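Local coordinates for nucleotidyltransferase-like protein (Exiguobacterium sibiricum, PDB 3C18) that is of unknown function but probably acts as a nucleotidyltransferase, joining a nucleotidyltransferase-like domain to YgxA-like substrate-binding and helix-turn-helix domains, at residues A[117-120]-A[121-125]; A[161-164]-A[165-169]; A[76-80]-A[81-85]; A[173-176]-A[177-180]. All coordinates share one frame; numbering follows the deposited sequence.

Interaction 1: residues A[117-120]-A[121-125]; sequences TERC and LQMSL
Met-123, present as selenomethionine, meets both Arg-119 and Cys-120 one turn back in helix 116-142, the long helix that packs against helices 146-167 and 220-231. The backbone repeat is that of an alpha-helix: Met-123 N donates to Arg-119 O at 3.0 Å and Ser-124 N to Cys-120 O at 3.1 Å. A second, weak bond runs from Met-123 N to Cys-120 O, where the N-H...O angle falls to 121°. The Met-123 chain leaves past the Arg-119 carbonyl, with CG 3.3 Å from Arg-119 O, then bends at its last torsion (chi3 -68°) and turns the terminal methyl back along the helix. There CE lies over one face of the Arg-119 guanidinium, 3.7 Å from NH1, in van der Waals contact with a group whose nitrogens have other partners: NH1 is bonded to helix 146-167, and NH2 makes a salt bridge with Glu-116. These two partners fix the plane against which the methyl rests. Cys-120 reaches the same methyl from another side; its thiol makes apolar contact with it while also packing toward Lys-225 and Tyr-226 of helix 220-231. On another side of the helix, Gln-122 NE2 bonds Ile-80 O, in the turn that ends helix 72-81, and gives a weak bond (3.1 Å) to a water that itself donates to Glu-118 OE1 at 2.7 Å.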
loop_
_atom_site.group_PDB
_atom_site.type_symbol
_atom_site.label_atom_id
_atom_site.label_comp_id
_atom_site.label_asym_id
_atom_site.label_seq_id
_atom_site.Cartn_x
_atom_site.Cartn_y
_atom_site.Cartn_z
ATOM N N THR A 117 -3.566 21.267 -6.924
ATOM C CA THR A 117 -4.527 20.154 -6.981
ATOM C C THR A 117 -3.888 18.850 -6.523
ATOM O O THR A 117 -4.533 18.017 -5.863
ATOM C CB THR A 117 -5.090 19.946 -8.398
ATOM O OG1 THR A 117 -4.006 19.802 -9.324
ATOM C CG2 THR A 117 -5.963 21.124 -8.800
ATOM N N GLU A 118 -2.614 18.685 -6.883
ATOM C CA GLU A 118 -1.873 17.461 -6.510
ATOM C C GLU A 118 -1.549 17.475 -5.032
ATOM O O GLU A 118 -1.613 16.475 -4.386
ATOM C CB GLU A 118 -0.578 17.289 -7.281
ATOM C CG GLU A 118 -0.746 17.335 -8.774
ATOM C CD GLU A 118 0.578 17.236 -9.486
ATOM O OE1 GLU A 118 1.620 17.060 -8.787
ATOM O OE2 GLU A 118 0.557 17.334 -10.731
ATOM N N ARG A 119 -1.211 18.638 -4.512
ATOM C CA ARG A 119 -0.904 18.747 -3.101
ATOM C C ARG A 119 -2.110 18.410 -2.262
ATOM O O ARG A 119 -2.012 17.721 -1.249
ATOM C CB ARG A 119 -0.429 20.140 -2.725
ATOM C CG ARG A 119 0.058 20.180 -1.299
ATOM C CD ARG A 119 0.840 21.459 -1.000
ATOM N NE ARG A 119 -0.027 22.606 -1.129
ATOM C CZ ARG A 119 -0.717 23.137 -0.128
ATOM N NH1 ARG A 119 -0.630 22.642 1.098
ATOM N NH2 ARG A 119 -1.485 24.182 -0.360
ATOM N N CYS A 120 -3.256 18.909 -2.695
ATOM C CA CYS A 120 -4.505 18.746 -1.926
ATOM C C CYS A 120 -4.950 17.315 -1.944
ATOM O O CYS A 120 -5.459 16.815 -0.952
ATOM C CB CYS A 120 -5.622 19.665 -2.434
ATOM S SG CYS A 120 -5.298 21.379 -1.913
ATOM N N LEU A 121 -4.724 16.648 -3.064
ATOM C CA LEU A 121 -5.085 15.219 -3.189
ATOM C C LEU A 121 -4.212 14.396 -2.257
ATOM O O LEU A 121 -4.675 13.486 -1.566
ATOM C CB LEU A 121 -4.900 14.724 -4.629
ATOM C CG LEU A 121 -5.118 13.220 -4.821
ATOM C CD1 LEU A 121 -6.427 12.769 -4.220
ATOM C CD2 LEU A 121 -5.008 12.859 -6.289
ATOM N N GLN A 122 -2.935 14.739 -2.237
ATOM C CA GLN A 122 -1.980 14.067 -1.335
ATOM C C GLN A 122 -2.342 14.270 0.143
ATOM O O GLN A 122 -2.127 13.393 0.988
ATOM C CB GLN A 122 -0.570 14.524 -1.638
ATOM C CG GLN A 122 -0.025 13.922 -2.963
ATOM C CD GLN A 122 1.368 14.338 -3.266
ATOM O OE1 GLN A 122 2.200 14.465 -2.352
ATOM N NE2 GLN A 122 1.668 14.538 -4.576
HETATM N N MSE A 123 -2.889 15.445 0.451
HETATM C CA MSE A 123 -3.259 15.781 1.816
HETATM C C MSE A 123 -4.452 14.964 2.210
HETATM O O MSE A 123 -4.506 14.464 3.309
HETATM C CB MSE A 123 -3.506 17.279 2.028
HETATM C CG MSE A 123 -2.259 18.096 2.012
HETATM SE SE MSE A 123 -2.526 19.893 2.690
HETATM C CE MSE A 123 -3.660 20.596 1.286
ATOM N N SER A 124 -5.384 14.746 1.296
ATOM C CA SER A 124 -6.566 13.915 1.611
ATOM C C SER A 124 -6.169 12.461 1.795
ATOM O O SER A 124 -6.697 11.780 2.624
ATOM C CB SER A 124 -7.652 14.020 0.542
ATOM O OG SER A 124 -8.214 15.344 0.499
ATOM N N LEU A 125 -5.219 11.995 0.995
ATOM C CA LEU A 125 -4.733 10.618 1.109
ATOM C C LEU A 125 -3.987 10.394 2.419
ATOM O O LEU A 125 -4.120 9.379 3.047
ATOM C CB LEU A 125 -3.878 10.231 -0.103
ATOM C CG LEU A 125 -4.694 10.123 -1.419
ATOM C CD1 LEU A 125 -3.821 10.099 -2.699
ATOM C CD2 LEU A 125 -5.547 8.858 -1.362
HETATM O O HOH W 1 3.161 15.937 -6.930
#

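Interaction 2: residues A[161-164]-A[165-169]; sequences ARLS and VLEKG
Leu-166 N donates to Arg-162 O at 3.0 Å and almost straight (170°), the straightest of the backbone bonds across this turn of helix 146-167. Glu-167 N binds Leu-163 O at 2.8 Å, and Val-165 N binds Ala-161 O at 3.1 Å while sharing Arg-162 O weakly. Lys-168 N returns to Val-165 O, a bond of the last turn. The helix then ends in a Schellman motif, marked by Gly-169 N donating to Leu-166 O at 2.8 Å and by the positive phi of Gly-169 (94°), at which a side chain would collide with the carbonyl O of Lys-168, so the position suits glycine. Leu-166 O has a second donor, Arg-119 NH1 of helix 116-142, so this carbonyl is gripped twice at the helix end. The buried Ser-164 OG hydrogen-bonds Leu-160 O one turn back and makes a weak bond to Asp-184 OD2. Glu-167 folds back over the preceding turn: CG, beside its own backbone N, sits 3.3 Å from Leu-163 O, and OE1 lies 3.6 Å from Ser-164 CA. Beyond the turn, OE1 forms a salt bridge with Lys-219 and OE2 a hydrogen bond with Ser-222. A water lies 2.8 Å from Ser-164 O, placed to donate to it and also to Glu-167 OE1, although its acceptors outnumber its protons and not all can be served at once. Paired with Lys-219, Glu-167 is probably held as a carboxylate, tying the exit of this helix to the chain at Lys-219 and Ser-222.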
loop_
_atom_site.group_PDB
_atom_site.type_symbol
_atom_site.label_atom_id
_atom_site.label_comp_id
_atom_site.label_asym_id
_atom_site.label_seq_id
_atom_site.Cartn_x
_atom_site.Cartn_y
_atom_site.Cartn_z
ATOM N N ALA A 161 2.778 13.523 10.428
ATOM C CA ALA A 161 4.034 14.238 10.101
ATOM C C ALA A 161 4.076 14.523 8.605
ATOM O O ALA A 161 4.433 15.581 8.185
ATOM C CB ALA A 161 5.245 13.410 10.474
ATOM N N ARG A 162 3.669 13.551 7.791
ATOM C CA ARG A 162 3.662 13.710 6.317
ATOM C C ARG A 162 2.631 14.766 5.908
ATOM O O ARG A 162 2.900 15.641 5.085
ATOM C CB ARG A 162 3.402 12.366 5.610
ATOM C CG ARG A 162 4.576 11.373 5.747
ATOM C CD ARG A 162 4.228 9.972 5.263
ATOM N NE ARG A 162 3.612 10.012 3.949
ATOM C CZ ARG A 162 4.280 10.092 2.807
ATOM N NH1 ARG A 162 5.593 10.152 2.820
ATOM N NH2 ARG A 162 3.628 10.134 1.655
ATOM N N LEU A 163 1.475 14.720 6.548
ATOM C CA LEU A 163 0.400 15.701 6.300
ATOM C C LEU A 163 0.844 17.083 6.676
ATOM O O LEU A 163 0.646 18.068 5.935
ATOM C CB LEU A 163 -0.864 15.314 7.065
ATOM C CG LEU A 163 -2.040 16.273 6.998
ATOM C CD1 LEU A 163 -2.497 16.566 5.586
ATOM C CD2 LEU A 163 -3.152 15.673 7.805
ATOM N N SER A 164 1.509 17.165 7.812
ATOM C CA SER A 164 1.988 18.450 8.318
ATOM C C SER A 164 2.999 19.075 7.368
ATOM O O SER A 164 3.035 20.283 7.181
ATOM C CB SER A 164 2.559 18.283 9.719
ATOM O OG SER A 164 1.559 17.738 10.561
ATOM N N VAL A 165 3.784 18.223 6.729
ATOM C CA VAL A 165 4.784 18.658 5.756
ATOM C C VAL A 165 4.074 19.161 4.488
ATOM O O VAL A 165 4.373 20.238 3.974
ATOM C CB VAL A 165 5.798 17.556 5.412
ATOM C CG1 VAL A 165 6.686 17.968 4.247
ATOM C CG2 VAL A 165 6.637 17.249 6.643
ATOM N N LEU A 166 3.128 18.374 3.996
ATOM C CA LEU A 166 2.326 18.788 2.830
ATOM C C LEU A 166 1.648 20.130 3.101
ATOM O O LEU A 166 1.577 21.000 2.253
ATOM C CB LEU A 166 1.256 17.718 2.522
ATOM C CG LEU A 166 1.758 16.433 1.837
ATOM C CD1 LEU A 166 0.746 15.278 2.046
ATOM C CD2 LEU A 166 2.034 16.661 0.341
ATOM N N GLU A 167 1.188 20.319 4.324
ATOM C CA GLU A 167 0.426 21.524 4.655
ATOM C C GLU A 167 1.259 22.751 4.416
ATOM O O GLU A 167 0.740 23.796 4.124
ATOM C CB GLU A 167 -0.067 21.532 6.106
ATOM C CG GLU A 167 -1.264 20.664 6.367
ATOM C CD GLU A 167 -1.691 20.671 7.819
ATOM O OE1 GLU A 167 -0.799 20.657 8.695
ATOM O OE2 GLU A 167 -2.919 20.630 8.094
ATOM N N LYS A 168 2.565 22.600 4.551
ATOM C CA LYS A 168 3.492 23.738 4.494
ATOM C C LYS A 168 4.009 23.859 3.081
ATOM O O LYS A 168 4.851 24.682 2.788
ATOM C CB LYS A 168 4.655 23.559 5.477
ATOM C CG LYS A 168 4.257 23.677 6.942
ATOM C CD LYS A 168 3.820 25.080 7.318
ATOM C CE LYS A 168 5.017 26.009 7.648
ATOM N NZ LYS A 168 5.652 25.847 9.027
ATOM N N GLY A 169 3.524 22.982 2.218
ATOM C CA GLY A 169 3.766 23.073 0.781
ATOM C C GLY A 169 4.932 22.293 0.239
ATOM O O GLY A 169 5.345 22.489 -0.899
HETATM O O HOH W 2 1.933 22.016 9.017
#

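Interaction 3: residues A[76-80]-A[81-85]; sequences SRWLI and LNANR
A Schellman motif ends helix 72-81, with Ala-83 N donating to Trp-78 O at 2.8 Å and Asn-82 N giving a weak bond to Leu-79 O. Asn-82 supplies the positive phi (58°), and its OD1 accepts Arg-85 NH1 at 2.7 Å on a lone pair. Beyond the turn the chain doubles back so that the Asn-84 side chain runs alongside Trp-78, pointing the same way. Its ND2 stands over one face of the indole, offset toward the rim and 3.4 Å from CE3, with the amide and ring planes 57° apart. Within this nucleotidyltransferase-like part of the protein, Asn-84 is also the N-cap of helix 85-93, its OD1 bonding Ala-87 N, so one amide touches the end of one helix and the start of the next. A valine replacing Trp-78 would probably leave the Asn-84 amide without the surface it lies on and Trp-53 without its edge-to-face partner. One turn along from Arg-77, Leu-81 CD1 sits over the centre of the Arg-77 guanidinium, 3.4 Å from CZ. The extended arginine chain (chi3 171°) carries that group to Glu-251, which pairs with NE in a salt bridge.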
loop_
_atom_site.group_PDB
_atom_site.type_symbol
_atom_site.label_atom_id
_atom_site.label_comp_id
_atom_site.label_asym_id
_atom_site.label_seq_id
_atom_site.Cartn_x
_atom_site.Cartn_y
_atom_site.Cartn_z
ATOM N N SER A 76 3.353 9.426 -14.666
ATOM C CA SER A 76 2.628 10.689 -14.403
ATOM C C SER A 76 1.927 10.557 -13.067
ATOM O O SER A 76 2.016 11.394 -12.191
ATOM C CB SER A 76 1.633 10.952 -15.547
ATOM O OG SER A 76 0.736 11.978 -15.222
ATOM N N ARG A 77 1.213 9.464 -12.947
ATOM C CA ARG A 77 0.505 9.122 -11.726
ATOM C C ARG A 77 1.432 9.023 -10.526
ATOM O O ARG A 77 1.088 9.485 -9.464
ATOM C CB ARG A 77 -0.213 7.796 -11.872
ATOM C CG ARG A 77 -0.985 7.410 -10.645
ATOM C CD ARG A 77 -1.947 6.277 -10.934
ATOM N NE ARG A 77 -2.521 5.797 -9.689
ATOM C CZ ARG A 77 -1.843 5.121 -8.770
ATOM N NH1 ARG A 77 -0.560 4.843 -8.944
ATOM N NH2 ARG A 77 -2.443 4.745 -7.661
ATOM N N TRP A 78 2.597 8.413 -10.700
ATOM C CA TRP A 78 3.543 8.298 -9.594
ATOM C C TRP A 78 3.926 9.678 -9.118
ATOM O O TRP A 78 4.114 9.940 -7.923
ATOM C CB TRP A 78 4.854 7.616 -9.984
ATOM C CG TRP A 78 4.763 6.142 -10.155
ATOM C CD1 TRP A 78 3.815 5.327 -9.651
ATOM C CD2 TRP A 78 5.717 5.283 -10.828
ATOM N NE1 TRP A 78 4.071 4.025 -10.005
ATOM C CE2 TRP A 78 5.244 3.965 -10.701
ATOM C CE3 TRP A 78 6.929 5.510 -11.501
ATOM C CZ2 TRP A 78 5.916 2.860 -11.251
ATOM C CZ3 TRP A 78 7.603 4.420 -12.043
ATOM C CH2 TRP A 78 7.089 3.106 -11.911
ATOM N N LEU A 79 4.080 10.566 -10.080
ATOM C CA LEU A 79 4.592 11.906 -9.781
ATOM C C LEU A 79 3.462 12.729 -9.152
ATOM O O LEU A 79 3.688 13.539 -8.262
ATOM C CB LEU A 79 5.161 12.576 -11.040
ATOM C CG LEU A 79 6.410 11.953 -11.668
ATOM C CD1 LEU A 79 6.806 12.726 -12.893
ATOM C CD2 LEU A 79 7.577 11.907 -10.673
ATOM N N ILE A 80 2.239 12.471 -9.607
ATOM C CA ILE A 80 1.061 13.212 -9.128
ATOM C C ILE A 80 0.802 12.894 -7.671
ATOM O O ILE A 80 0.412 13.754 -6.887
ATOM C CB ILE A 80 -0.204 12.888 -9.957
ATOM C CG1 ILE A 80 -0.159 13.666 -11.277
ATOM C CG2 ILE A 80 -1.474 13.258 -9.197
ATOM C CD1 ILE A 80 -1.340 13.369 -12.203
ATOM N N LEU A 81 1.049 11.635 -7.326
ATOM C CA LEU A 81 0.744 11.103 -6.013
ATOM C C LEU A 81 1.962 11.093 -5.105
ATOM O O LEU A 81 1.851 10.809 -3.931
ATOM C CB LEU A 81 0.177 9.688 -6.098
ATOM C CG LEU A 81 -1.104 9.480 -6.898
ATOM C CD1 LEU A 81 -1.558 8.037 -6.970
ATOM C CD2 LEU A 81 -2.140 10.346 -6.212
ATOM N N ASN A 82 3.112 11.423 -5.677
ATOM C CA ASN A 82 4.373 11.369 -4.931
ATOM C C ASN A 82 4.610 9.968 -4.393
ATOM O O ASN A 82 5.033 9.789 -3.250
ATOM C CB ASN A 82 4.325 12.336 -3.758
ATOM C CG ASN A 82 5.680 12.603 -3.163
ATOM O OD1 ASN A 82 6.636 12.796 -3.912
ATOM N ND2 ASN A 82 5.768 12.686 -1.804
ATOM N N ALA A 83 4.349 8.990 -5.251
ATOM C CA ALA A 83 4.354 7.573 -4.894
ATOM C C ALA A 83 5.665 6.859 -5.181
ATOM O O ALA A 83 5.801 5.678 -4.899
ATOM C CB ALA A 83 3.200 6.855 -5.608
ATOM N N ASN A 84 6.642 7.578 -5.721
ATOM C CA ASN A 84 7.926 6.949 -6.128
ATOM C C ASN A 84 9.078 7.919 -6.097
ATOM O O ASN A 84 9.372 8.572 -7.077
ATOM C CB ASN A 84 7.800 6.341 -7.536
ATOM C CG ASN A 84 8.965 5.434 -7.903
ATOM O OD1 ASN A 84 10.059 5.567 -7.379
ATOM N ND2 ASN A 84 8.732 4.519 -8.829
ATOM N N ARG A 85 9.714 7.996 -4.940
ATOM C CA ARG A 85 10.755 8.979 -4.690
ATOM C C ARG A 85 11.956 8.794 -5.596
ATOM O O ARG A 85 12.590 9.768 -6.017
ATOM C CB ARG A 85 11.171 8.981 -3.202
ATOM C CG ARG A 85 10.040 9.547 -2.259
ATOM C CD ARG A 85 9.448 10.915 -2.782
ATOM N NE ARG A 85 10.420 12.000 -2.613
ATOM C CZ ARG A 85 10.273 13.232 -3.088
ATOM N NH1 ARG A 85 9.187 13.555 -3.761
ATOM N NH2 ARG A 85 11.221 14.139 -2.898
HETATM O O HOH W 3 7.135 10.573 -6.599
#

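Interaction 4: residues A[173-176]-A[177-180]; sequences EVVV and WEQA
Gln-179 reaches back from the first turn of helix 176-183 to the loop before it, where its OE1 accepts Glu-173 N at 2.7 Å with an N-H...O angle of 157°. This is the tight part of the contact. The glutamine runs extended beyond CG (chi2 -178°), which carries its amide as far as the loop, and NE2 then bonds His-171 O, so both ends of the amide are used and its rotation is fixed. Val-176 CG1 lies over one face of the Trp-177 indole, offset toward the rim, with Trp-177 CD1 its nearest ring atom at 4.2 Å. The looser part lies at the Glu-173 carboxylate: the Glu-173 and Gln-179 side chains cross at about a right angle, their carboxylate and amide planes 38° apart, and Glu-173 OE1 is 3.4 Å from Gln-179 NE2, at an angle too poor for a bond. At the N-cap, Val-175 O receives weak bonds from Glu-178 N (3.2 Å) and Gln-179 N (3.3 Å), while its side chain rests on Glu-178 CG and on Leu-140 of the second subunit; Val-176 O takes Ala-180 N at 2.8 Å. Replacing Gln-179 with leucine would probably strand Glu-173 N and His-171 O without their mates and free the loop to shift. At the helix start, Trp-177 N bonds Asp-148 OD1 of the second subunit, a pairing that implies the positive end of the helix dipole is probably offset by a carboxylate across the dimer interface.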
loop_
_atom_site.group_PDB
_atom_site.type_symbol
_atom_site.label_atom_id
_atom_site.label_comp_id
_atom_site.label_asym_id
_atom_site.label_seq_id
_atom_site.Cartn_x
_atom_site.Cartn_y
_atom_site.Cartn_z
ATOM N N GLU A 173 9.474 13.593 2.499
ATOM C CA GLU A 173 10.628 12.759 2.171
ATOM C C GLU A 173 10.769 11.582 3.115
ATOM O O GLU A 173 9.936 11.370 3.992
ATOM C CB GLU A 173 11.914 13.583 2.253
ATOM C CG GLU A 173 12.014 14.681 1.205
ATOM C CD GLU A 173 13.118 15.682 1.518
ATOM O OE1 GLU A 173 13.303 16.013 2.722
ATOM O OE2 GLU A 173 13.788 16.143 0.563
ATOM N N VAL A 174 11.864 10.846 2.945
ATOM C CA VAL A 174 12.147 9.680 3.795
ATOM C C VAL A 174 12.444 10.130 5.221
ATOM O O VAL A 174 12.157 9.426 6.183
ATOM C CB VAL A 174 13.318 8.801 3.249
ATOM C CG1 VAL A 174 13.577 7.616 4.179
ATOM C CG2 VAL A 174 12.982 8.291 1.849
ATOM N N VAL A 175 13.008 11.321 5.335
ATOM C CA VAL A 175 13.361 11.882 6.643
ATOM C C VAL A 175 12.312 12.874 7.073
ATOM O O VAL A 175 12.591 14.034 7.382
ATOM C CB VAL A 175 14.763 12.546 6.697
ATOM C CG1 VAL A 175 15.837 11.479 6.529
ATOM C CG2 VAL A 175 14.900 13.698 5.666
ATOM N N VAL A 176 11.098 12.386 7.130
ATOM C CA VAL A 176 9.951 13.232 7.434
ATOM C C VAL A 176 9.973 13.887 8.821
ATOM O O VAL A 176 9.515 15.026 8.978
ATOM C CB VAL A 176 8.630 12.479 7.237
ATOM C CG1 VAL A 176 8.365 11.558 8.436
ATOM C CG2 VAL A 176 7.501 13.491 7.002
ATOM N N TRP A 177 10.494 13.193 9.827
ATOM C CA TRP A 177 10.541 13.770 11.204
ATOM C C TRP A 177 11.451 14.982 11.278
ATOM O O TRP A 177 11.231 15.916 12.052
ATOM C CB TRP A 177 10.934 12.738 12.287
ATOM C CG TRP A 177 9.816 11.802 12.557
ATOM C CD1 TRP A 177 9.771 10.477 12.281
ATOM C CD2 TRP A 177 8.523 12.150 13.053
ATOM N NE1 TRP A 177 8.537 9.964 12.595
ATOM C CE2 TRP A 177 7.750 10.971 13.080
ATOM C CE3 TRP A 177 7.942 13.341 13.478
ATOM C CZ2 TRP A 177 6.431 10.947 13.528
ATOM C CZ3 TRP A 177 6.618 13.314 13.932
ATOM C CH2 TRP A 177 5.883 12.130 13.946
ATOM N N GLU A 178 12.473 14.954 10.440
ATOM C CA GLU A 178 13.416 16.077 10.340
ATOM C C GLU A 178 12.671 17.275 9.778
ATOM O O GLU A 178 12.758 18.380 10.289
ATOM C CB GLU A 178 14.572 15.736 9.391
ATOM C CG GLU A 178 15.389 14.507 9.796
ATOM C CD GLU A 178 16.366 14.798 10.914
ATOM O OE1 GLU A 178 16.207 15.848 11.577
ATOM O OE2 GLU A 178 17.296 13.979 11.123
ATOM N N GLN A 179 11.961 17.017 8.690
ATOM C CA GLN A 179 11.153 18.032 8.013
ATOM C C GLN A 179 10.137 18.596 8.973
ATOM O O GLN A 179 9.897 19.790 8.986
ATOM C CB GLN A 179 10.398 17.451 6.818
ATOM C CG GLN A 179 11.230 17.049 5.622
ATOM C CD GLN A 179 10.387 16.534 4.454
ATOM O OE1 GLN A 179 9.885 15.403 4.478
ATOM N NE2 GLN A 179 10.260 17.348 3.399
ATOM N N ALA A 180 9.559 17.720 9.790
ATOM C CA ALA A 180 8.426 18.085 10.674
ATOM C C ALA A 180 8.879 18.841 11.896
ATOM O O ALA A 180 8.095 19.531 12.542
ATOM C CB ALA A 180 7.624 16.839 11.086
#

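From the N terminus, the chain meets interaction 3 first, then 1, 2 and 4. Each is a local contact within one continuous run of residues, so none closes a long loop and none nests in or crosses another; they stand in series. Space brings them together. Interaction 3, at the end of helix 72-81, meets interaction 1 through Gln-122 NE2 and Ile-80 O, 2.7 Å apart. Interaction 1 touches interaction 2 where helix 116-142 packs on the end of helix 146-167. Interaction 2 packs on interaction 4 through Ala-161 and Trp-177, joining helices 146-167 and 176-183. Interactions 1 and 4 do not touch, their centres about 18 Å apart.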